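Local atomic coordinates of putative adenosine kinase (Schistosoma mansoni, PDB entry 3VAS), a protein that probably catalyses the ATP-dependent phosphorylation of adenosine to AMP, as an adenosine kinase of the pfkB (ribokinase-like) family. Residues D36-A41 against N77-G82; T65-I70 against K140-V145. One frame throughout, in Å; residues are numbered along the deposited sequence.

Contact 1: residues D36-A41 against N77-G82; sequences DIIVDA and NYIAGG. With ADN (adenosine), chain C.
Asp36 and Ile79 form a hydrogen-bonded antiparallel pair between strands 27-40 and 77-81. Asp36 N gives a bond to Ile79 O (2.8 Å), and Asp36 O receives Ile79 N. Ile38 and Asn77 form the next hydrogen-bonded pair, with Ile38 N almost straight on Asn77 O (175° at the hydrogen). Between them lies the non-hydrogen-bonded pair of Ile37 and Tyr78. There Ile37 CG2 packs 4.0 Å from Tyr78 CE1.

On the other face the Asp36 side chain leads from the strand to the ligand. Asp36 CB lies 3.3 Å from Ile79 O and also touches Ile79 CG2. A chi1 of -72° puts CG beside the backbone N and sets the carboxylate against the ribose, with CG near both adenosine O2' and O3'. OD1 accepts from adenosine O2', at a very short distance whose exact value is doubtful. Asp36 OD2 accepts from adenosine O3' at 2.5 Å. Asp36 OD2 also accepts a hydrogen bond from a water (2.7 Å), and the water donates a second one to Ala80 O. Gly82 N, just before helix 83-95, donates to adenosine O2' (3.1 Å). A strand carboxylate and the N-H of the glycine following the partner strand thus meet at the ribose, consistent with recognition of both hydroxyls.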
ATOM      1  N   ASP A  36      -0.337  11.879   6.971  1.00 22.16           N
ATOM      2  CA  ASP A  36       1.121  11.922   7.053  1.00 22.23           C
ATOM      3  C   ASP A  36       1.592  13.258   7.618  1.00 23.76           C
ATOM      4  O   ASP A  36       1.154  14.324   7.182  1.00 21.18           O
ATOM      5  CB  ASP A  36       1.763  11.680   5.684  1.00 21.84           C
ATOM      6  CG  ASP A  36       1.647  10.230   5.228  1.00 26.65           C
ATOM      7  OD1 ASP A  36       1.205   9.382   6.036  1.00 26.85           O
ATOM      8  OD2 ASP A  36       2.013   9.940   4.064  1.00 27.63           O
ATOM      9  N   ILE A  37       2.481  13.194   8.600  1.00 23.58           N
ATOM     10  CA  ILE A  37       3.084  14.397   9.147  1.00 24.12           C
ATOM     11  C   ILE A  37       4.584  14.362   8.864  1.00 26.34           C
ATOM     12  O   ILE A  37       5.345  13.703   9.567  1.00 28.29           O
ATOM     13  CB  ILE A  37       2.810  14.528  10.650  1.00 24.49           C
ATOM     14  CG1 ILE A  37       1.313  14.355  10.924  1.00 23.78           C
ATOM     15  CG2 ILE A  37       3.324  15.867  11.176  1.00 22.38           C
ATOM     16  CD1 ILE A  37       0.934  14.541  12.382  1.00 28.45           C
ATOM     17  N   ILE A  38       4.992  15.075   7.819  1.00 25.41           N
ATOM     18  CA  ILE A  38       6.351  14.994   7.308  1.00 26.98           C
ATOM     19  C   ILE A  38       7.234  16.091   7.883  1.00 29.36           C
ATOM     20  O   ILE A  38       6.950  17.281   7.732  1.00 30.39           O
ATOM     21  CB  ILE A  38       6.361  15.074   5.772  1.00 27.61           C
ATOM     22  CG1 ILE A  38       5.359  14.067   5.194  1.00 25.47           C
ATOM     23  CG2 ILE A  38       7.765  14.837   5.228  1.00 25.38           C
ATOM     24  CD1 ILE A  38       5.165  14.187   3.702  1.00 28.00           C
ATOM     25  N   VAL A  39       8.314  15.679   8.537  1.00 29.16           N
ATOM     26  CA  VAL A  39       9.177  16.607   9.255  1.00 30.66           C
ATOM     27  C   VAL A  39      10.645  16.330   8.953  1.00 31.89           C
ATOM     28  O   VAL A  39      11.048  15.176   8.814  1.00 29.05           O
ATOM     29  CB  VAL A  39       8.926  16.522  10.787  1.00 38.45           C
ATOM     30  CG1 VAL A  39       8.842  15.072  11.250  1.00 35.86           C
ATOM     31  CG2 VAL A  39       9.992  17.279  11.571  1.00 41.67           C
ATOM     32  N   ASP A  40      11.431  17.395   8.820  1.00 38.40           N
ATOM     33  CA  ASP A  40      12.881  17.273   8.798  1.00 46.21           C
ATOM     34  C   ASP A  40      13.361  16.959  10.212  1.00 45.25           C
ATOM     35  O   ASP A  40      13.382  17.832  11.084  1.00 44.88           O
ATOM     36  CB  ASP A  40      13.529  18.559   8.285  1.00 55.01           C
ATOM     37  CG  ASP A  40      13.308  18.769   6.797  1.00 62.12           C
ATOM     38  OD1 ASP A  40      13.137  17.764   6.072  1.00 61.90           O
ATOM     39  OD2 ASP A  40      13.308  19.938   6.354  1.00 66.43           O
ATOM     40  N   ALA A  41      13.737  15.704  10.433  1.00 43.07           N
ATOM     41  CA  ALA A  41      14.075  15.232  11.770  1.00 41.70           C
ATOM     42  C   ALA A  41      15.552  15.408  12.102  1.00 45.47           C
ATOM     43  O   ALA A  41      16.419  15.280  11.235  1.00 47.73           O
ATOM     44  CB  ALA A  41      13.673  13.774  11.927  1.00 36.90           C
ATOM     45  N   ASN A  77       4.894  19.338   6.980  1.00 38.44           N
ATOM     46  CA  ASN A  77       4.042  19.104   5.823  1.00 37.78           C
ATOM     47  C   ASN A  77       2.954  18.089   6.157  1.00 32.59           C
ATOM     48  O   ASN A  77       3.240  16.936   6.460  1.00 31.51           O
ATOM     49  CB  ASN A  77       4.872  18.635   4.623  1.00 40.55           C
ATOM     50  CG  ASN A  77       4.033  18.433   3.365  1.00 40.92           C
ATOM     51  OD1 ASN A  77       2.898  18.904   3.272  1.00 41.54           O
ATOM     52  ND2 ASN A  77       4.599  17.736   2.387  1.00 39.08           N
ATOM     53  N   TYR A  78       1.704  18.535   6.110  1.00 29.66           N
ATOM     54  CA  TYR A  78       0.565  17.669   6.370  1.00 27.49           C
ATOM     55  C   TYR A  78      -0.020  17.232   5.042  1.00 27.73           C
ATOM     56  O   TYR A  78      -0.327  18.068   4.193  1.00 28.57           O
ATOM     57  CB  TYR A  78      -0.505  18.415   7.170  1.00 28.36           C
ATOM     58  CG  TYR A  78      -0.042  18.937   8.512  1.00 26.47           C
ATOM     59  CD1 TYR A  78      -0.008  18.108   9.623  1.00 29.95           C
ATOM     60  CD2 TYR A  78       0.342  20.261   8.669  1.00 27.48           C
ATOM     61  CE1 TYR A  78       0.406  18.584  10.860  1.00 32.52           C
ATOM     62  CE2 TYR A  78       0.761  20.746   9.897  1.00 31.57           C
ATOM     63  CZ  TYR A  78       0.788  19.902  10.990  1.00 34.20           C
ATOM     64  OH  TYR A  78       1.202  20.374  12.215  1.00 38.22           O
ATOM     65  N   ILE A  79      -0.173  15.927   4.853  1.00 23.96           N
ATOM     66  CA  ILE A  79      -0.691  15.421   3.588  1.00 25.42           C
ATOM     67  C   ILE A  79      -1.355  14.062   3.786  1.00 23.96           C
ATOM     68  O   ILE A  79      -0.879  13.245   4.572  1.00 23.10           O
ATOM     69  CB  ILE A  79       0.423  15.365   2.501  1.00 29.55           C
ATOM     70  CG1 ILE A  79      -0.147  14.959   1.142  1.00 33.14           C
ATOM     71  CG2 ILE A  79       1.552  14.436   2.915  1.00 29.06           C
ATOM     72  CD1 ILE A  79       0.850  15.127  -0.008  1.00 37.64           C
ATOM     73  N   ALA A  80      -2.472  13.842   3.098  1.00 21.37           N
ATOM     74  CA  ALA A  80      -3.199  12.581   3.198  1.00 21.44           C
ATOM     75  C   ALA A  80      -2.308  11.392   2.860  1.00 20.20           C
ATOM     76  O   ALA A  80      -1.556  11.421   1.884  1.00 23.05           O
ATOM     77  CB  ALA A  80      -4.424  12.601   2.295  1.00 20.31           C
ATOM     78  N   GLY A  81      -2.396  10.348   3.678  1.00 18.49           N
ATOM     79  CA  GLY A  81      -1.595   9.150   3.489  1.00 17.74           C
ATOM     80  C   GLY A  81      -2.418   7.879   3.582  1.00 23.60           C
ATOM     81  O   GLY A  81      -3.622   7.884   3.317  1.00 23.10           O
ATOM     82  N   GLY A  82      -1.770   6.783   3.966  1.00 25.68           N
ATOM     83  CA  GLY A  82      -2.410   5.477   3.963  1.00 13.73           C
ATOM     84  C   GLY A  82      -2.048   4.711   2.699  1.00 14.97           C
ATOM     85  O   GLY A  82      -2.364   5.146   1.585  1.00 20.33           O
TER
HETATM   86  O5' ADN C 401       4.134   3.907   1.653  1.00 27.17           O
HETATM   87  C5' ADN C 401       4.154   5.118   2.406  1.00 25.47           C
HETATM   88  C4' ADN C 401       2.826   5.367   3.079  1.00 23.30           C
HETATM   89  O4' ADN C 401       2.562   4.325   4.032  1.00 17.99           O
HETATM   90  C3' ADN C 401       2.694   6.681   3.858  1.00 22.74           C
HETATM   91  O3' ADN C 401       1.845   7.579   3.140  1.00 20.24           O
HETATM   92  C2' ADN C 401       2.003   6.273   5.179  1.00 23.49           C
HETATM   93  O2' ADN C 401       0.874   7.048   5.516  1.00 25.17           O
HETATM   94  C1' ADN C 401       1.615   4.813   4.934  1.00 21.13           C
HETATM   95  N9  ADN C 401       1.605   3.977   6.134  1.00 17.71           N
HETATM   96  C8  ADN C 401       2.521   3.939   7.083  1.00 18.02           C
HETATM   97  N7  ADN C 401       2.064   2.976   8.099  1.00 19.53           N
HETATM   98  C5  ADN C 401       0.804   2.454   7.678  1.00 15.85           C
HETATM   99  C6  ADN C 401      -0.062   1.528   8.251  1.00 14.75           C
HETATM  100  N6  ADN C 401       0.273   0.916   9.510  1.00 15.22           N
HETATM  101  N1  ADN C 401      -1.250   1.206   7.609  1.00 15.86           N
HETATM  102  C2  ADN C 401      -1.574   1.787   6.409  1.00 16.76           C
HETATM  103  N3  ADN C 401      -0.720   2.696   5.841  1.00 17.32           N
HETATM  104  C4  ADN C 401       0.487   3.025   6.507  1.00 16.30           C
HETATM  105  O   HOH W   1       1.435  11.370   1.855  1.00 22.21           O

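Contact 2: residues T65-I70 against K140-V145; sequences TIYDEI and KVAVLV. With ADN (adenosine), chain C.
The chi1 of Tyr67 (-56°) sets CG anti to the carbonyl carbon and sends the ring from helix 65-70 toward strand 138-145. Lys140 has its CG between the backbone N and the carbonyl carbon (chi1 51°), and its chain is extended beyond. The two side chains therefore run across each other, with the methylenes of Lys140 passing over the ring. Lys140 CE lies over one face, 4.0 Å from the Tyr67 ring centroid and 19° off the normal. This is a CH-pi contact. The amine reaches the base of the tyrosine side chain, where Lys140 NZ is 3.8 Å from Tyr67 CB. Ile66 CG2, from the same helix, lies over the centre of the opposite face, so the ring is held between two aliphatic groups. Farther out, Tyr67 OH makes a weak hydrogen bond to Val153 O in the neighbouring strand 150-157.

Ala142 sits at the middle of the contact. Ala142 CB meets Tyr67 CE1 at 3.8 Å and Ile70 CD1 at 3.9 Å, and Ile66 CD1 is a little farther off. Beyond it, Ile66 and Leu144 reach toward each other tip to tip. Ile66 CD1 approaches Leu144 CD2 to 3.8 Å. Ile70 CG2 adds a looser touch on Leu144 CD1 (4.2 Å). Met45 of helix 44-48 also packs on both Ile66 and Leu144.

The strand alternates. Val141 points away from the helix, on the pocket side, and Val141 CG2 is 3.4 Å from adenosine O2'. No hydrogen bond joins the two segments. The join of helix and strand rests on shape and apolar contact, and even the lysine takes part chiefly through its carbons, laid on the ring face.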
ATOM      1  N   THR A  65       5.564  10.130  22.591  1.00 26.65           N
ATOM      2  CA  THR A  65       6.005  11.521  22.713  1.00 27.72           C
ATOM      3  C   THR A  65       6.417  12.132  21.378  1.00 26.93           C
ATOM      4  O   THR A  65       6.505  13.354  21.259  1.00 27.47           O
ATOM      5  CB  THR A  65       7.169  11.676  23.710  1.00 28.34           C
ATOM      6  OG1 THR A  65       8.220  10.767  23.361  1.00 27.25           O
ATOM      7  CG2 THR A  65       6.698  11.394  25.140  1.00 27.52           C
ATOM      8  N   ILE A  66       6.659  11.284  20.377  1.00 26.10           N
ATOM      9  CA  ILE A  66       7.148  11.748  19.078  1.00 23.34           C
ATOM     10  C   ILE A  66       6.184  12.735  18.413  1.00 24.08           C
ATOM     11  O   ILE A  66       6.614  13.684  17.755  1.00 25.88           O
ATOM     12  CB  ILE A  66       7.489  10.570  18.115  1.00 25.20           C
ATOM     13  CG1 ILE A  66       8.448  11.032  17.024  1.00 28.89           C
ATOM     14  CG2 ILE A  66       6.231   9.954  17.496  1.00 21.24           C
ATOM     15  CD1 ILE A  66       8.824   9.940  16.043  1.00 31.57           C
ATOM     16  N   TYR A  67       4.887  12.533  18.614  1.00 23.89           N
ATOM     17  CA  TYR A  67       3.885  13.376  17.965  1.00 28.84           C
ATOM     18  C   TYR A  67       3.860  14.794  18.532  1.00 33.58           C
ATOM     19  O   TYR A  67       3.760  15.763  17.784  1.00 36.05           O
ATOM     20  CB  TYR A  67       2.506  12.711  18.008  1.00 24.78           C
ATOM     21  CG  TYR A  67       2.533  11.337  17.381  1.00 23.18           C
ATOM     22  CD1 TYR A  67       2.620  11.185  15.999  1.00 25.63           C
ATOM     23  CD2 TYR A  67       2.503  10.195  18.163  1.00 21.88           C
ATOM     24  CE1 TYR A  67       2.663   9.931  15.418  1.00 25.28           C
ATOM     25  CE2 TYR A  67       2.548   8.936  17.592  1.00 23.43           C
ATOM     26  CZ  TYR A  67       2.630   8.809  16.224  1.00 24.35           C
ATOM     27  OH  TYR A  67       2.673   7.554  15.664  1.00 23.72           O
ATOM     28  N   ASP A  68       3.964  14.914  19.851  1.00 38.34           N
ATOM     29  CA  ASP A  68       4.091  16.226  20.475  1.00 41.13           C
ATOM     30  C   ASP A  68       5.438  16.837  20.118  1.00 38.76           C
ATOM     31  O   ASP A  68       5.552  18.048  19.924  1.00 41.20           O
ATOM     32  CB  ASP A  68       3.958  16.125  21.995  1.00 47.34           C
ATOM     33  CG  ASP A  68       2.532  15.865  22.444  1.00 52.26           C
ATOM     34  OD1 ASP A  68       1.597  16.352  21.774  1.00 53.25           O
ATOM     35  OD2 ASP A  68       2.349  15.175  23.471  1.00 55.01           O
ATOM     36  N   GLU A  69       6.455  15.985  20.021  1.00 33.32           N
ATOM     37  CA  GLU A  69       7.815  16.444  19.773  1.00 30.90           C
ATOM     38  C   GLU A  69       7.998  17.062  18.384  1.00 29.40           C
ATOM     39  O   GLU A  69       8.539  18.160  18.260  1.00 29.03           O
ATOM     40  CB  GLU A  69       8.823  15.313  19.995  1.00 30.27           C
ATOM     41  CG  GLU A  69      10.269  15.780  19.969  1.00 33.59           C
ATOM     42  CD  GLU A  69      11.228  14.778  20.589  1.00 36.79           C
ATOM     43  OE1 GLU A  69      10.858  13.591  20.721  1.00 35.94           O
ATOM     44  OE2 GLU A  69      12.355  15.181  20.946  1.00 38.26           O
ATOM     45  N   ILE A  70       7.550  16.366  17.343  1.00 28.77           N
ATOM     46  CA  ILE A  70       7.703  16.889  15.984  1.00 32.49           C
ATOM     47  C   ILE A  70       6.785  18.083  15.733  1.00 35.47           C
ATOM     48  O   ILE A  70       6.988  18.844  14.792  1.00 36.05           O
ATOM     49  CB  ILE A  70       7.441  15.819  14.909  1.00 31.31           C
ATOM     50  CG1 ILE A  70       5.971  15.397  14.924  1.00 31.11           C
ATOM     51  CG2 ILE A  70       8.364  14.628  15.099  1.00 29.19           C
ATOM     52  CD1 ILE A  70       5.634  14.365  13.878  1.00 31.86           C
ATOM     53  N   LYS A 140      -2.528   8.761  12.258  1.00 22.73           N
ATOM     54  CA  LYS A 140      -1.486   9.639  11.749  1.00 23.69           C
ATOM     55  C   LYS A 140      -0.155   8.901  11.650  1.00 25.95           C
ATOM     56  O   LYS A 140       0.098   7.946  12.395  1.00 24.46           O
ATOM     57  CB  LYS A 140      -1.337  10.854  12.663  1.00 22.16           C
ATOM     58  CG  LYS A 140      -1.183  10.483  14.131  1.00 25.17           C
ATOM     59  CD  LYS A 140      -1.135  11.711  15.028  1.00 28.47           C
ATOM     60  CE  LYS A 140      -1.197  11.317  16.495  1.00 31.25           C
ATOM     61  NZ  LYS A 140      -1.203  12.511  17.392  1.00 34.00           N
ATOM     62  N   VAL A 141       0.693   9.352  10.730  1.00 22.28           N
ATOM     63  CA  VAL A 141       2.027   8.790  10.568  1.00 19.82           C
ATOM     64  C   VAL A 141       3.068   9.886  10.749  1.00 19.93           C
ATOM     65  O   VAL A 141       3.031  10.908  10.069  1.00 18.80           O
ATOM     66  CB  VAL A 141       2.219   8.156   9.173  1.00 19.99           C
ATOM     67  CG1 VAL A 141       3.593   7.494   9.075  1.00 19.13           C
ATOM     68  CG2 VAL A 141       1.116   7.144   8.881  1.00 17.27           C
ATOM     69  N   ALA A 142       3.988   9.692  11.684  1.00 20.81           N
ATOM     70  CA  ALA A 142       5.111  10.602  11.783  1.00 22.39           C
ATOM     71  C   ALA A 142       6.125  10.144  10.753  1.00 22.06           C
ATOM     72  O   ALA A 142       6.664   9.042  10.859  1.00 20.89           O
ATOM     73  CB  ALA A 142       5.710  10.579  13.178  1.00 20.68           C
ATOM     74  N   VAL A 143       6.358  10.972   9.737  1.00 21.41           N
ATOM     75  CA  VAL A 143       7.332  10.640   8.703  1.00 21.38           C
ATOM     76  C   VAL A 143       8.590  11.471   8.917  1.00 23.81           C
ATOM     77  O   VAL A 143       8.614  12.670   8.636  1.00 25.00           O
ATOM     78  CB  VAL A 143       6.769  10.862   7.288  1.00 24.12           C
ATOM     79  CG1 VAL A 143       7.754  10.367   6.232  1.00 18.59           C
ATOM     80  CG2 VAL A 143       5.428  10.156   7.141  1.00 28.30           C
ATOM     81  N   LEU A 144       9.629  10.828   9.433  1.00 25.79           N
ATOM     82  CA  LEU A 144      10.849  11.526   9.820  1.00 28.10           C
ATOM     83  C   LEU A 144      11.869  11.535   8.686  1.00 33.99           C
ATOM     84  O   LEU A 144      12.416  10.497   8.322  1.00 32.18           O
ATOM     85  CB  LEU A 144      11.447  10.886  11.072  1.00 27.05           C
ATOM     86  CG  LEU A 144      10.970  11.437  12.420  1.00 29.14           C
ATOM     87  CD1 LEU A 144       9.453  11.404  12.556  1.00 26.29           C
ATOM     88  CD2 LEU A 144      11.629  10.677  13.559  1.00 32.86           C
ATOM     89  N   VAL A 145      12.117  12.712   8.124  1.00 39.38           N
ATOM     90  CA  VAL A 145      13.013  12.816   6.980  1.00 27.23           C
ATOM     91  C   VAL A 145      14.357  13.442   7.350  1.00 27.64           C
ATOM     92  O   VAL A 145      14.412  14.469   8.032  1.00 35.39           O
ATOM     93  CB  VAL A 145      12.363  13.612   5.823  1.00 30.50           C
ATOM     94  CG1 VAL A 145      13.355  13.812   4.683  1.00 30.25           C
ATOM     95  CG2 VAL A 145      11.108  12.900   5.326  1.00 28.92           C
TER
HETATM   96  O5' ADN C 401       4.134   3.907   1.653  1.00 27.17           O
HETATM   97  C5' ADN C 401       4.154   5.118   2.406  1.00 25.47           C
HETATM   98  C4' ADN C 401       2.826   5.367   3.079  1.00 23.30           C
HETATM   99  O4' ADN C 401       2.562   4.325   4.032  1.00 17.99           O
HETATM  100  C3' ADN C 401       2.694   6.681   3.858  1.00 22.74           C
HETATM  101  O3' ADN C 401       1.845   7.579   3.140  1.00 20.24           O
HETATM  102  C2' ADN C 401       2.003   6.273   5.179  1.00 23.49           C
HETATM  103  O2' ADN C 401       0.874   7.048   5.516  1.00 25.17           O
HETATM  104  C1' ADN C 401       1.615   4.813   4.934  1.00 21.13           C
HETATM  105  N9  ADN C 401       1.605   3.977   6.134  1.00 17.71           N
HETATM  106  C8  ADN C 401       2.521   3.939   7.083  1.00 18.02           C
HETATM  107  N7  ADN C 401       2.064   2.976   8.099  1.00 19.53           N
HETATM  108  C5  ADN C 401       0.804   2.454   7.678  1.00 15.85           C
HETATM  109  C6  ADN C 401      -0.062   1.528   8.251  1.00 14.75           C
HETATM  110  N6  ADN C 401       0.273   0.916   9.510  1.00 15.22           N
HETATM  111  N1  ADN C 401      -1.250   1.206   7.609  1.00 15.86           N
HETATM  112  C2  ADN C 401      -1.574   1.787   6.409  1.00 16.76           C
HETATM  113  N3  ADN C 401      -0.720   2.696   5.841  1.00 17.32           N
HETATM  114  C4  ADN C 401       0.487   3.025   6.507  1.00 16.30           C

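Contact 1 joins two strands and contact 2 lays a helix on a third. Strands 27-40 and 138-145 are parallel neighbours, and Ile37 N probably bonds to Val141 O, so the contacts meet directly. Their centres are about 9 Å apart. Contact 2 is the more buried and largely apolar, with Lys140 at its edge. Contact 1 is partly buried: Tyr78 is exposed on one face, while Asp36 on the other face, with Gly82 beyond the strand, binds the ribose. Ile37 and Val39 also touch Ile70, which places them on the side of the helix. Asp36 and Val141 share the adenosine side. Polar grip thus comes from contact 1, and the strand of contact 2 adds Val141, an apolar side chain beside the O2' hydroxyl.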